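PDB 5BP8: Ent-copalyl diphosphate synthase from Streptomyces platensis, which is a mostly helical terpene cyclase of the squalene-hopene cyclase kind, probably built from two alpha-alpha barrel domains like other bacterial class II terpene cyclases. Local coordinates for residues A[135-145]-A[155-163]; A[329-339]-A[351-359]. All coordinates share one frame; numbering follows the deposited sequence.

In the fold
Contact 1 joins the end of helix 127-144 to the loop that follows it, whereas contact 2 joins helix 349-365 to the loop that precedes it. They come in series along the chain and share no helix. Their centres lie 45 Å apart on opposite sides of the chain's centre, with nearest atoms about 28 Å apart, consistent with places in different lobes of a two-domain terpene cyclase. Contact 1 is peripheral and partly buried; contact 2 is buried, and its helix lies within the squalene-hopene cyclase family region. Both fix a long loop in the same way: a helix asparagine bonds the backbone N and O of one loop residue, Leu-161 or Phe-338.

Contact 1 of 2, residues A[135-145]-A[155-163]; sequences LADINTRLAAL and AWSGTTLTS
A helix followed by a loop that doubles back along it brings Asn-139 of helix 127-144 against Leu-161. The asparagine amide grips both backbone polar atoms of that residue: OD1 accepts from Leu-161 N at 2.8 Å, and ND2 donates to Leu-161 O at 3.0 Å, in the carbonyl plane and on a lone pair. Held at both ends, the amide is fixed in its rotation. Nearer the helix end, residues 156-159 form a type II beta turn with Gly-158 at its positive-phi position. Gly-158 N reaches Leu-142 O at 2.9 Å, nearly straight (173°) but from above the carbonyl plane. Ser-157 OG, swung anti to its own N (chi1 -179°), donates to Leu-145 O at 2.6 Å, likewise from above the carbonyl plane, not on a lone pair. A water bridges Asn-139 O and Thr-159 O, donating to both. The side chain of Leu-161 packs on the helix: its CB meets Leu-135 CD1 at 3.8 Å, its CD1 touches Ile-138 CG2, and Leu-142 crosses it at about a right angle. Leu-109 of helix 98-116 touches both Leu-142 and Leu-161. Loop 145-170 is laid back along helix 127-144 on its way to helix 171-179 of a helical cyclase fold.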
loop_
_atom_site.group_PDB
_atom_site.type_symbol
_atom_site.label_atom_id
_atom_site.label_comp_id
_atom_site.label_asym_id
_atom_site.label_seq_id
_atom_site.Cartn_x
_atom_site.Cartn_y
_atom_site.Cartn_z
ATOM N N LEU A 135 -21.524 -3.204 0.101
ATOM C CA LEU A 135 -22.610 -3.770 0.892
ATOM C C LEU A 135 -23.985 -3.469 0.257
ATOM O O LEU A 135 -24.823 -4.368 0.152
ATOM C CB LEU A 135 -22.547 -3.261 2.325
ATOM C CG LEU A 135 -23.587 -3.830 3.297
ATOM C CD1 LEU A 135 -23.491 -5.328 3.344
ATOM C CD2 LEU A 135 -23.386 -3.275 4.697
ATOM N N ALA A 136 -24.198 -2.221 -0.190
ATOM C CA ALA A 136 -25.447 -1.854 -0.870
ATOM C C ALA A 136 -25.621 -2.638 -2.171
ATOM O O ALA A 136 -26.724 -3.114 -2.448
ATOM C CB ALA A 136 -25.516 -0.348 -1.143
ATOM N N ASP A 137 -24.550 -2.820 -2.949
ATOM C CA ASP A 137 -24.675 -3.582 -4.201
ATOM C C ASP A 137 -24.951 -5.054 -3.923
ATOM O O ASP A 137 -25.746 -5.683 -4.632
ATOM C CB ASP A 137 -23.430 -3.428 -5.080
ATOM C CG ASP A 137 -23.412 -2.100 -5.854
ATOM O OD1 ASP A 137 -24.485 -1.457 -5.983
ATOM O OD2 ASP A 137 -22.342 -1.733 -6.376
ATOM N N ILE A 138 -24.320 -5.592 -2.886
ATOM C CA ILE A 138 -24.603 -6.981 -2.467
ATOM C C ILE A 138 -26.083 -7.126 -2.105
ATOM O O ILE A 138 -26.773 -8.009 -2.608
ATOM C CB ILE A 138 -23.719 -7.421 -1.292
ATOM C CG1 ILE A 138 -22.274 -7.593 -1.789
ATOM C CG2 ILE A 138 -24.239 -8.740 -0.689
ATOM C CD1 ILE A 138 -21.266 -7.736 -0.660
ATOM N N ASN A 139 -26.594 -6.212 -1.299
ATOM C CA ASN A 139 -27.985 -6.304 -0.908
ATOM C C ASN A 139 -28.937 -6.188 -2.098
ATOM O O ASN A 139 -29.930 -6.900 -2.155
ATOM C CB ASN A 139 -28.312 -5.294 0.192
ATOM C CG ASN A 139 -27.796 -5.746 1.523
ATOM O OD1 ASN A 139 -27.765 -6.956 1.795
ATOM N ND2 ASN A 139 -27.389 -4.803 2.372
ATOM N N THR A 140 -28.595 -5.350 -3.063
ATOM C CA THR A 140 -29.365 -5.268 -4.300
ATOM C C THR A 140 -29.392 -6.592 -5.036
ATOM O O THR A 140 -30.476 -7.056 -5.476
ATOM C CB THR A 140 -28.835 -4.117 -5.186
ATOM O OG1 THR A 140 -29.040 -2.892 -4.472
ATOM C CG2 THR A 140 -29.558 -4.054 -6.498
ATOM N N ARG A 141 -28.226 -7.226 -5.158
ATOM C CA ARG A 141 -28.139 -8.520 -5.819
ATOM C C ARG A 141 -28.894 -9.609 -5.061
ATOM O O ARG A 141 -29.529 -10.454 -5.684
ATOM C CB ARG A 141 -26.692 -8.959 -6.006
ATOM C CG ARG A 141 -25.864 -8.022 -6.863
ATOM C CD ARG A 141 -26.140 -8.193 -8.323
ATOM N NE ARG A 141 -25.293 -7.281 -9.090
ATOM C CZ ARG A 141 -25.453 -7.033 -10.389
ATOM N NH1 ARG A 141 -26.436 -7.628 -11.089
ATOM N NH2 ARG A 141 -24.635 -6.172 -10.990
ATOM N N LEU A 142 -28.827 -9.583 -3.727
ATOM C CA LEU A 142 -29.544 -10.562 -2.906
ATOM C C LEU A 142 -31.049 -10.452 -3.072
ATOM O O LEU A 142 -31.768 -11.479 -3.091
ATOM C CB LEU A 142 -29.184 -10.408 -1.423
ATOM C CG LEU A 142 -27.745 -10.789 -1.071
ATOM C CD1 LEU A 142 -27.445 -10.524 0.398
ATOM C CD2 LEU A 142 -27.441 -12.236 -1.394
ATOM N N ALA A 143 -31.535 -9.220 -3.177
ATOM C CA ALA A 143 -32.982 -8.994 -3.354
ATOM C C ALA A 143 -33.445 -9.560 -4.686
ATOM O O ALA A 143 -34.580 -10.004 -4.799
ATOM C CB ALA A 143 -33.321 -7.510 -3.269
ATOM N N ALA A 144 -32.570 -9.541 -5.683
ATOM C CA ALA A 144 -32.889 -10.016 -7.035
ATOM C C ALA A 144 -32.717 -11.511 -7.222
ATOM O O ALA A 144 -33.195 -12.049 -8.210
ATOM C CB ALA A 144 -32.040 -9.283 -8.060
ATOM N N LEU A 145 -32.047 -12.203 -6.300
ATOM C CA LEU A 145 -31.949 -13.656 -6.383
ATOM C C LEU A 145 -33.317 -14.286 -6.319
ATOM O O LEU A 145 -34.226 -13.773 -5.658
ATOM C CB LEU A 145 -31.151 -14.238 -5.219
ATOM C CG LEU A 145 -29.644 -14.089 -5.199
ATOM C CD1 LEU A 145 -29.126 -14.629 -3.868
ATOM C CD2 LEU A 145 -29.004 -14.801 -6.369
ATOM N N ALA A 155 -31.144 -19.989 -1.242
ATOM C CA ALA A 155 -31.568 -19.838 0.141
ATOM C C ALA A 155 -31.283 -18.443 0.706
ATOM O O ALA A 155 -31.888 -18.038 1.708
ATOM C CB ALA A 155 -30.882 -20.902 1.000
ATOM N N TRP A 156 -30.353 -17.722 0.072
ATOM C CA TRP A 156 -29.994 -16.346 0.447
ATOM C C TRP A 156 -30.878 -15.280 -0.167
ATOM O O TRP A 156 -30.758 -14.098 0.168
ATOM C CB TRP A 156 -28.525 -16.066 0.066
ATOM C CG TRP A 156 -27.559 -16.735 0.968
ATOM C CD1 TRP A 156 -27.085 -17.983 0.857
ATOM C CD2 TRP A 156 -26.947 -16.164 2.138
ATOM N NE1 TRP A 156 -26.202 -18.250 1.891
ATOM C CE2 TRP A 156 -26.108 -17.145 2.691
ATOM C CE3 TRP A 156 -27.037 -14.925 2.761
ATOM C CZ2 TRP A 156 -25.351 -16.930 3.850
ATOM C CZ3 TRP A 156 -26.289 -14.711 3.938
ATOM C CH2 TRP A 156 -25.479 -15.715 4.461
ATOM N N SER A 157 -31.782 -15.687 -1.057
ATOM C CA SER A 157 -32.688 -14.764 -1.713
ATOM C C SER A 157 -33.416 -13.890 -0.699
ATOM O O SER A 157 -33.957 -14.391 0.287
ATOM C CB SER A 157 -33.697 -15.554 -2.572
ATOM O OG SER A 157 -34.571 -14.665 -3.239
ATOM N N GLY A 158 -33.397 -12.581 -0.924
ATOM C CA GLY A 158 -34.076 -11.637 -0.068
ATOM C C GLY A 158 -33.422 -11.322 1.277
ATOM O O GLY A 158 -34.021 -10.615 2.115
ATOM N N THR A 159 -32.240 -11.868 1.529
ATOM C CA THR A 159 -31.471 -11.515 2.724
ATOM C C THR A 159 -31.011 -10.057 2.619
ATOM O O THR A 159 -30.716 -9.595 1.536
ATOM C CB THR A 159 -30.229 -12.430 2.865
ATOM O OG1 THR A 159 -30.668 -13.770 3.175
ATOM C CG2 THR A 159 -29.286 -11.931 3.970
ATOM N N THR A 160 -30.970 -9.355 3.749
ATOM C CA THR A 160 -30.364 -8.039 3.850
ATOM C C THR A 160 -29.256 -8.143 4.871
ATOM O O THR A 160 -29.517 -8.453 6.025
ATOM C CB THR A 160 -31.362 -6.975 4.334
ATOM O OG1 THR A 160 -32.482 -6.960 3.448
ATOM C CG2 THR A 160 -30.724 -5.593 4.350
ATOM N N LEU A 161 -28.014 -7.934 4.426
ATOM C CA LEU A 161 -26.881 -7.890 5.320
ATOM C C LEU A 161 -26.761 -6.492 5.916
ATOM O O LEU A 161 -27.013 -5.495 5.236
ATOM C CB LEU A 161 -25.612 -8.210 4.552
ATOM C CG LEU A 161 -25.495 -9.592 3.935
ATOM C CD1 LEU A 161 -24.197 -9.659 3.153
ATOM C CD2 LEU A 161 -25.566 -10.679 4.974
ATOM N N THR A 162 -26.406 -6.423 7.189
ATOM C CA THR A 162 -26.204 -5.137 7.845
ATOM C C THR A 162 -24.917 -5.165 8.658
ATOM O O THR A 162 -24.375 -6.222 8.950
ATOM C CB THR A 162 -27.389 -4.783 8.789
ATOM O OG1 THR A 162 -27.327 -5.594 9.954
ATOM C CG2 THR A 162 -28.725 -5.001 8.115
ATOM N N SER A 163 -24.454 -3.992 9.046
ATOM C CA SER A 163 -23.290 -3.876 9.874
ATOM C C SER A 163 -23.479 -2.745 10.877
ATOM O O SER A 163 -23.964 -1.675 10.514
ATOM C CB SER A 163 -22.061 -3.563 9.025
ATOM O OG SER A 163 -20.928 -3.283 9.854
HETATM O O HOH W 1 -31.494 -7.440 0.105
#

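Contact 2 of 2, residues A[329-339]-A[351-359]; sequences LMHFRRDGYFS and TNAHILEAL
Thr-351 lies at the start of the contact, where its CG2 only skirts Ser-339 O while its OG1 is hydrogen-bonded to Ser-348 OG. The next residue, Asn-352, brackets the backbone of Phe-338 with its amide. OD1 receives Phe-338 N on a lone pair at 2.8 Å, and ND2 gives a bond to Phe-338 O at 3.0 Å, with that oxygen 24° out of the amide plane. ND2 also donates to Ser-348 O, so three bonds fix the rotation of this buried group. His-354 takes no part in the loop contact; its ND1 is hydrogen-bonded to OD1 of Asp-308 in helix 307-319, within the DXDD sequence motif characteristic of class II terpene cyclases. Ile-355 meets Phe-338 with two branches. Its chi1 of -68° sends CG1 anti to the carbonyl carbon, bringing CD1 to 3.5 Å from Phe-338 CB, while CG2 makes a CH-pi contact over the ring, 4.1 Å from the centroid and 6° off the normal. Arg-333 CA lies against the opposite face, toward the rim. Ala-358 CB packs against Leu-329 CD1 at 4.1 Å. Last, Leu-359 and Leu-329 run antiparallel alongside each other, CD2 touching CD1, and Leu-359 meets selenomethionine Met-330 tip to tip, CD2 to CE 3.9 Å; Met-330, though its CB points away from the helix, has a chain bent at chi2 and chi3.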
loop_
_atom_site.group_PDB
_atom_site.type_symbol
_atom_site.label_atom_id
_atom_site.label_comp_id
_atom_site.label_asym_id
_atom_site.label_seq_id
_atom_site.Cartn_x
_atom_site.Cartn_y
_atom_site.Cartn_z
ATOM N N LEU A 329 7.960 20.705 1.369
ATOM C CA LEU A 329 7.446 20.092 2.598
ATOM C C LEU A 329 6.786 21.095 3.545
ATOM O O LEU A 329 5.952 20.712 4.347
ATOM C CB LEU A 329 8.549 19.342 3.331
ATOM C CG LEU A 329 9.156 18.153 2.595
ATOM C CD1 LEU A 329 10.344 17.585 3.348
ATOM C CD2 LEU A 329 8.091 17.081 2.371
HETATM N N MSE A 330 7.139 22.386 3.437
HETATM C CA MSE A 330 6.596 23.406 4.356
HETATM C C MSE A 330 5.106 23.631 4.195
HETATM O O MSE A 330 4.450 24.029 5.159
HETATM C CB MSE A 330 7.395 24.727 4.234
HETATM C CG MSE A 330 8.892 24.523 4.483
HETATM SE SE MSE A 330 9.328 24.002 6.341
HETATM C CE MSE A 330 9.856 22.152 5.959
ATOM N N HIS A 331 4.542 23.327 3.019
ATOM C CA HIS A 331 3.099 23.376 2.758
ATOM C C HIS A 331 2.345 22.487 3.735
ATOM O O HIS A 331 1.169 22.711 4.013
ATOM C CB HIS A 331 2.741 22.826 1.352
ATOM C CG HIS A 331 3.271 23.623 0.205
ATOM N ND1 HIS A 331 2.941 24.946 -0.003
ATOM C CD2 HIS A 331 4.067 23.267 -0.832
ATOM C CE1 HIS A 331 3.540 25.381 -1.098
ATOM N NE2 HIS A 331 4.228 24.381 -1.622
ATOM N N PHE A 332 3.005 21.428 4.192
ATOM C CA PHE A 332 2.379 20.403 5.038
ATOM C C PHE A 332 2.660 20.615 6.535
ATOM O O PHE A 332 2.297 19.759 7.378
ATOM C CB PHE A 332 2.899 19.021 4.620
ATOM C CG PHE A 332 2.618 18.669 3.194
ATOM C CD1 PHE A 332 1.449 17.998 2.844
ATOM C CD2 PHE A 332 3.527 18.983 2.198
ATOM C CE1 PHE A 332 1.195 17.659 1.524
ATOM C CE2 PHE A 332 3.283 18.647 0.869
ATOM C CZ PHE A 332 2.114 17.993 0.534
ATOM N N ARG A 333 3.293 21.737 6.893
ATOM C CA ARG A 333 3.564 22.022 8.301
ATOM C C ARG A 333 2.258 22.296 9.031
ATOM O O ARG A 333 1.415 23.035 8.541
ATOM C CB ARG A 333 4.524 23.220 8.446
ATOM C CG ARG A 333 4.965 23.487 9.886
ATOM C CD ARG A 333 5.164 24.976 10.151
ATOM N NE ARG A 333 6.402 25.493 9.559
ATOM C CZ ARG A 333 6.485 26.399 8.575
ATOM N NH1 ARG A 333 5.399 26.941 8.020
ATOM N NH2 ARG A 333 7.684 26.775 8.142
ATOM N N ARG A 334 2.093 21.693 10.205
ATOM C CA ARG A 334 0.933 21.926 11.051
ATOM C C ARG A 334 1.450 22.270 12.446
ATOM O O ARG A 334 2.661 22.465 12.627
ATOM C CB ARG A 334 0.029 20.686 11.073
ATOM C CG ARG A 334 -0.435 20.247 9.673
ATOM C CD ARG A 334 -1.372 21.287 9.051
ATOM N NE ARG A 334 -1.830 20.944 7.709
ATOM C CZ ARG A 334 -1.332 21.432 6.572
ATOM N NH1 ARG A 334 -0.325 22.295 6.566
ATOM N NH2 ARG A 334 -1.832 21.035 5.413
ATOM N N ASP A 335 0.545 22.345 13.417
ATOM C CA ASP A 335 0.915 22.686 14.808
ATOM C C ASP A 335 1.481 21.486 15.583
ATOM O O ASP A 335 0.751 20.706 16.162
ATOM C CB ASP A 335 -0.290 23.263 15.550
ATOM C CG ASP A 335 0.080 23.860 16.910
ATOM O OD1 ASP A 335 1.259 24.207 17.134
ATOM O OD2 ASP A 335 -0.821 23.985 17.757
ATOM N N GLY A 336 2.799 21.375 15.580
ATOM C CA GLY A 336 3.540 20.335 16.304
ATOM C C GLY A 336 4.072 19.177 15.464
ATOM O O GLY A 336 4.807 18.327 15.969
ATOM N N TYR A 337 3.720 19.149 14.178
ATOM C CA TYR A 337 3.989 17.980 13.323
ATOM C C TYR A 337 3.649 18.343 11.877
ATOM O O TYR A 337 3.197 19.442 11.610
ATOM C CB TYR A 337 3.135 16.780 13.797
ATOM C CG TYR A 337 1.690 16.947 13.434
ATOM C CD1 TYR A 337 0.877 17.819 14.142
ATOM C CD2 TYR A 337 1.144 16.295 12.323
ATOM C CE1 TYR A 337 -0.436 18.035 13.763
ATOM C CE2 TYR A 337 -0.166 16.510 11.940
ATOM C CZ TYR A 337 -0.953 17.375 12.669
ATOM O OH TYR A 337 -2.261 17.602 12.316
ATOM N N PHE A 338 3.847 17.401 10.948
ATOM C CA PHE A 338 3.526 17.615 9.549
ATOM C C PHE A 338 2.408 16.693 9.108
ATOM O O PHE A 338 2.385 15.526 9.507
ATOM C CB PHE A 338 4.755 17.349 8.675
ATOM C CG PHE A 338 5.753 18.477 8.676
ATOM C CD1 PHE A 338 6.519 18.750 9.820
ATOM C CD2 PHE A 338 5.931 19.254 7.552
ATOM C CE1 PHE A 338 7.427 19.791 9.822
ATOM C CE2 PHE A 338 6.832 20.313 7.555
ATOM C CZ PHE A 338 7.576 20.575 8.689
ATOM N N SER A 339 1.503 17.198 8.284
ATOM C CA SER A 339 0.480 16.330 7.692
ATOM C C SER A 339 1.051 15.609 6.474
ATOM O O SER A 339 2.063 16.024 5.921
ATOM C CB SER A 339 -0.753 17.110 7.267
ATOM O OG SER A 339 -0.421 18.017 6.233
ATOM N N THR A 351 5.376 9.211 8.067
ATOM C CA THR A 351 5.535 10.425 7.265
ATOM C C THR A 351 6.437 11.439 7.991
ATOM O O THR A 351 7.373 11.995 7.409
ATOM C CB THR A 351 4.175 11.039 6.941
ATOM O OG1 THR A 351 3.403 10.111 6.154
ATOM C CG2 THR A 351 4.299 12.376 6.176
ATOM N N ASN A 352 6.152 11.662 9.263
ATOM C CA ASN A 352 6.971 12.574 10.060
ATOM C C ASN A 352 8.401 12.099 10.207
ATOM O O ASN A 352 9.329 12.910 10.103
ATOM C CB ASN A 352 6.310 12.864 11.396
ATOM C CG ASN A 352 5.221 13.914 11.273
ATOM O OD1 ASN A 352 5.466 15.128 11.475
ATOM N ND2 ASN A 352 4.024 13.484 10.900
ATOM N N ALA A 353 8.594 10.790 10.413
ATOM C CA ALA A 353 9.939 10.197 10.336
ATOM C C ALA A 353 10.652 10.516 9.028
ATOM O O ALA A 353 11.831 10.920 9.037
ATOM C CB ALA A 353 9.893 8.684 10.557
ATOM N N HIS A 354 9.964 10.344 7.889
ATOM C CA HIS A 354 10.593 10.574 6.608
ATOM C C HIS A 354 10.900 12.074 6.374
ATOM O O HIS A 354 11.931 12.426 5.780
ATOM C CB HIS A 354 9.756 9.921 5.477
ATOM C CG HIS A 354 9.724 8.427 5.579
ATOM N ND1 HIS A 354 8.663 7.655 5.142
ATOM C CD2 HIS A 354 10.626 7.563 6.097
ATOM C CE1 HIS A 354 8.915 6.386 5.399
ATOM N NE2 HIS A 354 10.094 6.301 5.985
ATOM N N ILE A 355 10.045 12.934 6.896
ATOM C CA ILE A 355 10.286 14.369 6.850
ATOM C C ILE A 355 11.487 14.734 7.723
ATOM O O ILE A 355 12.324 15.537 7.312
ATOM C CB ILE A 355 9.026 15.167 7.224
ATOM C CG1 ILE A 355 7.999 14.967 6.108
ATOM C CG2 ILE A 355 9.312 16.669 7.305
ATOM C CD1 ILE A 355 6.607 15.357 6.476
ATOM N N LEU A 356 11.596 14.107 8.877
ATOM C CA LEU A 356 12.782 14.312 9.722
ATOM C C LEU A 356 14.066 13.950 8.979
ATOM O O LEU A 356 15.074 14.691 9.055
ATOM C CB LEU A 356 12.656 13.554 11.027
ATOM C CG LEU A 356 13.845 13.617 11.993
ATOM C CD1 LEU A 356 14.140 15.055 12.352
ATOM C CD2 LEU A 356 13.584 12.834 13.244
ATOM N N GLU A 357 14.049 12.840 8.235
ATOM C CA GLU A 357 15.205 12.463 7.437
ATOM C C GLU A 357 15.502 13.471 6.328
ATOM O O GLU A 357 16.662 13.849 6.145
ATOM C CB GLU A 357 15.065 11.067 6.845
ATOM C CG GLU A 357 14.922 9.979 7.914
ATOM C CD GLU A 357 14.726 8.603 7.316
ATOM O OE1 GLU A 357 13.967 8.496 6.299
ATOM O OE2 GLU A 357 15.335 7.645 7.855
ATOM N N ALA A 358 14.494 13.869 5.557
ATOM C CA ALA A 358 14.749 14.779 4.453
ATOM C C ALA A 358 15.353 16.098 4.987
ATOM O O ALA A 358 16.362 16.599 4.451
ATOM C CB ALA A 358 13.491 15.057 3.678
ATOM N N LEU A 359 14.729 16.641 6.025
ATOM C CA LEU A 359 15.178 17.908 6.609
ATOM C C LEU A 359 16.536 17.776 7.281
ATOM O O LEU A 359 17.454 18.575 7.014
ATOM C CB LEU A 359 14.143 18.460 7.579
ATOM C CG LEU A 359 12.789 18.797 6.969
ATOM C CD1 LEU A 359 11.901 19.390 8.033
ATOM C CD2 LEU A 359 12.872 19.737 5.775
#